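PDB 2P7O: glyoxalase family protein from Listeria monocytogenes, which catalyses the hydration of the antibiotic fosfomycin, conferring resistance to it, and binds manganese. Local coordinates for residues D80-T83 and E84-K87. Sequence-based numbering, arbitrary orientation.
Sequences DEYT and ERIK
Arg85 reaches back along helix 79-89, an amphipathic helix packed on a beta sheet of the glyoxalase fold, to meet both Glu81 and Tyr82 one turn earlier. Its pairing with Glu81 is an i to i+4 salt bridge, Glu81 OE2 lying 3.1 Å from Arg85 NE. The oxygen sits to one side of the flat guanidinium, where the N-H bonds do not point, which makes this a purely electrostatic pairing, with carboxylate and guanidinium turned 43° apart. Glu81 gets there with CG anti to its backbone N (chi1 -152°) and a bend at the next bond. Arg85 NH2 lies over one face of the Tyr82 ring, 3.6 Å from Tyr82 CZ. The resulting cation-pi contact is off-centre, Arg85 CZ being 4.6 Å from the ring centroid, and a bend at chi3 (-91°) steers the guanidinium there. Tyr82 OH has a weak hydrogen bond to Met1 N of the second subunit.

The main-chain acceptors are used in i to i+4 helical order: Asp80 O takes Glu84 N, Glu81 O takes Arg85 N and Thr83 O takes Lys87 N; the corresponding bond from Ile86 N to Tyr82 O is less certain, because that oxygen is modelled too close to a neighbour. Thr83 OG1 is satisfied by Val79 O, while Asp80 OD2 forms a salt bridge with Arg105. On the inner side, Tyr82 and Thr83 touch Ile107, and Ile86 touches Phe109, both of strand 106-110; Ile86 and Thr83 also meet Met93. Lys87 runs alongside Thr83, with NZ 3.8 Å from the methyl CG2 of Thr83. Asp80 O has a second donor besides Glu84 N: a water at 2.9 Å from Asp80 O, which gives its other hydrogen to Glu84 OE2 at 3.1 Å.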
loop_
_atom_site.group_PDB
_atom_site.type_symbol
_atom_site.label_atom_id
_atom_site.label_comp_id
_atom_site.label_asym_id
_atom_site.label_seq_id
_atom_site.Cartn_x
_atom_site.Cartn_y
_atom_site.Cartn_z
ATOM N N ASP A 80 -17.307 -14.162 7.574
ATOM C CA ASP A 80 -18.294 -14.673 6.618
ATOM C C ASP A 80 -19.159 -13.576 6.010
ATOM O O ASP A 80 -19.507 -13.550 4.817
ATOM C CB ASP A 80 -19.160 -15.775 7.313
ATOM C CG ASP A 80 -18.261 -16.927 7.755
ATOM O OD1 ASP A 80 -17.637 -17.595 6.889
ATOM O OD2 ASP A 80 -18.019 -17.221 8.956
ATOM N N GLU A 81 -19.530 -12.581 6.807
ATOM C CA GLU A 81 -20.315 -11.441 6.327
ATOM C C GLU A 81 -19.567 -10.639 5.262
ATOM O O GLU A 81 -20.132 -10.246 4.222
ATOM C CB GLU A 81 -20.679 -10.519 7.514
ATOM C CG GLU A 81 -21.982 -9.743 7.316
ATOM C CD GLU A 81 -21.681 -8.344 6.806
ATOM O OE1 GLU A 81 -21.178 -7.590 7.667
ATOM O OE2 GLU A 81 -21.863 -8.123 5.581
ATOM N N TYR A 82 -18.290 -10.363 5.522
ATOM C CA TYR A 82 -17.502 -9.656 4.497
ATOM C C TYR A 82 -17.355 -10.529 3.265
ATOM O O TYR A 82 -17.301 -10.049 2.143
ATOM C CB TYR A 82 -16.122 -9.237 5.056
ATOM C CG TYR A 82 -16.159 -7.915 5.796
ATOM C CD1 TYR A 82 -16.163 -7.842 7.182
ATOM C CD2 TYR A 82 -16.112 -6.687 5.140
ATOM C CE1 TYR A 82 -16.173 -6.657 7.880
ATOM C CE2 TYR A 82 -16.132 -5.498 5.811
ATOM C CZ TYR A 82 -16.154 -5.473 7.183
ATOM O OH TYR A 82 -16.184 -4.253 7.862
ATOM N N THR A 83 -17.208 -11.850 3.493
ATOM C CA THR A 83 -17.087 -12.720 2.329
ATOM C C THR A 83 -18.295 -12.560 1.408
ATOM O O THR A 83 -18.184 -12.543 0.167
ATOM C CB THR A 83 -16.903 -14.185 2.738
ATOM O OG1 THR A 83 -15.631 -14.309 3.427
ATOM C CG2 THR A 83 -16.838 -15.104 1.526
ATOM N N GLU A 84 -19.436 -12.386 2.048
ATOM C CA GLU A 84 -20.656 -12.210 1.236
ATOM C C GLU A 84 -20.644 -10.868 0.504
ATOM O O GLU A 84 -21.165 -10.678 -0.608
ATOM C CB GLU A 84 -21.853 -12.152 2.208
ATOM C CG GLU A 84 -22.004 -13.415 3.044
ATOM C CD GLU A 84 -22.958 -14.401 2.406
ATOM O OE1 GLU A 84 -24.133 -14.024 2.189
ATOM O OE2 GLU A 84 -22.540 -15.561 2.156
ATOM N N ARG A 85 -20.231 -9.855 1.289
ATOM C CA ARG A 85 -20.261 -8.515 0.692
ATOM C C ARG A 85 -19.380 -8.523 -0.541
ATOM O O ARG A 85 -19.732 -7.840 -1.521
ATOM C CB ARG A 85 -19.915 -7.499 1.752
ATOM C CG ARG A 85 -21.118 -7.132 2.641
ATOM C CD ARG A 85 -20.755 -5.760 3.200
ATOM N NE ARG A 85 -20.056 -5.859 4.470
ATOM C CZ ARG A 85 -20.138 -4.813 5.313
ATOM N NH1 ARG A 85 -20.869 -3.789 4.878
ATOM N NH2 ARG A 85 -19.585 -4.839 6.492
ATOM N N ILE A 86 -18.262 -9.267 -0.529
ATOM C CA ILE A 86 -17.353 -9.257 -1.675
ATOM C C ILE A 86 -17.894 -10.048 -2.842
ATOM O O ILE A 86 -17.793 -9.640 -4.006
ATOM C CB ILE A 86 -16.025 -9.930 -1.217
ATOM C CG1 ILE A 86 -15.564 -9.263 0.070
ATOM C CG2 ILE A 86 -15.034 -9.825 -2.365
ATOM C CD1 ILE A 86 -14.650 -8.112 -0.210
ATOM N N LYS A 87 -18.440 -11.232 -2.569
ATOM C CA LYS A 87 -18.953 -12.031 -3.699
ATOM C C LYS A 87 -20.079 -11.285 -4.416
ATOM O O LYS A 87 -20.166 -11.181 -5.625
ATOM C CB LYS A 87 -19.487 -13.383 -3.212
ATOM C CG LYS A 87 -18.557 -14.270 -2.435
ATOM C CD LYS A 87 -19.295 -15.410 -1.717
ATOM C CE LYS A 87 -18.614 -16.744 -1.959
ATOM N NZ LYS A 87 -18.510 -17.642 -0.783
HETATM O O HOH W 1 -19.855 -16.069 3.517
#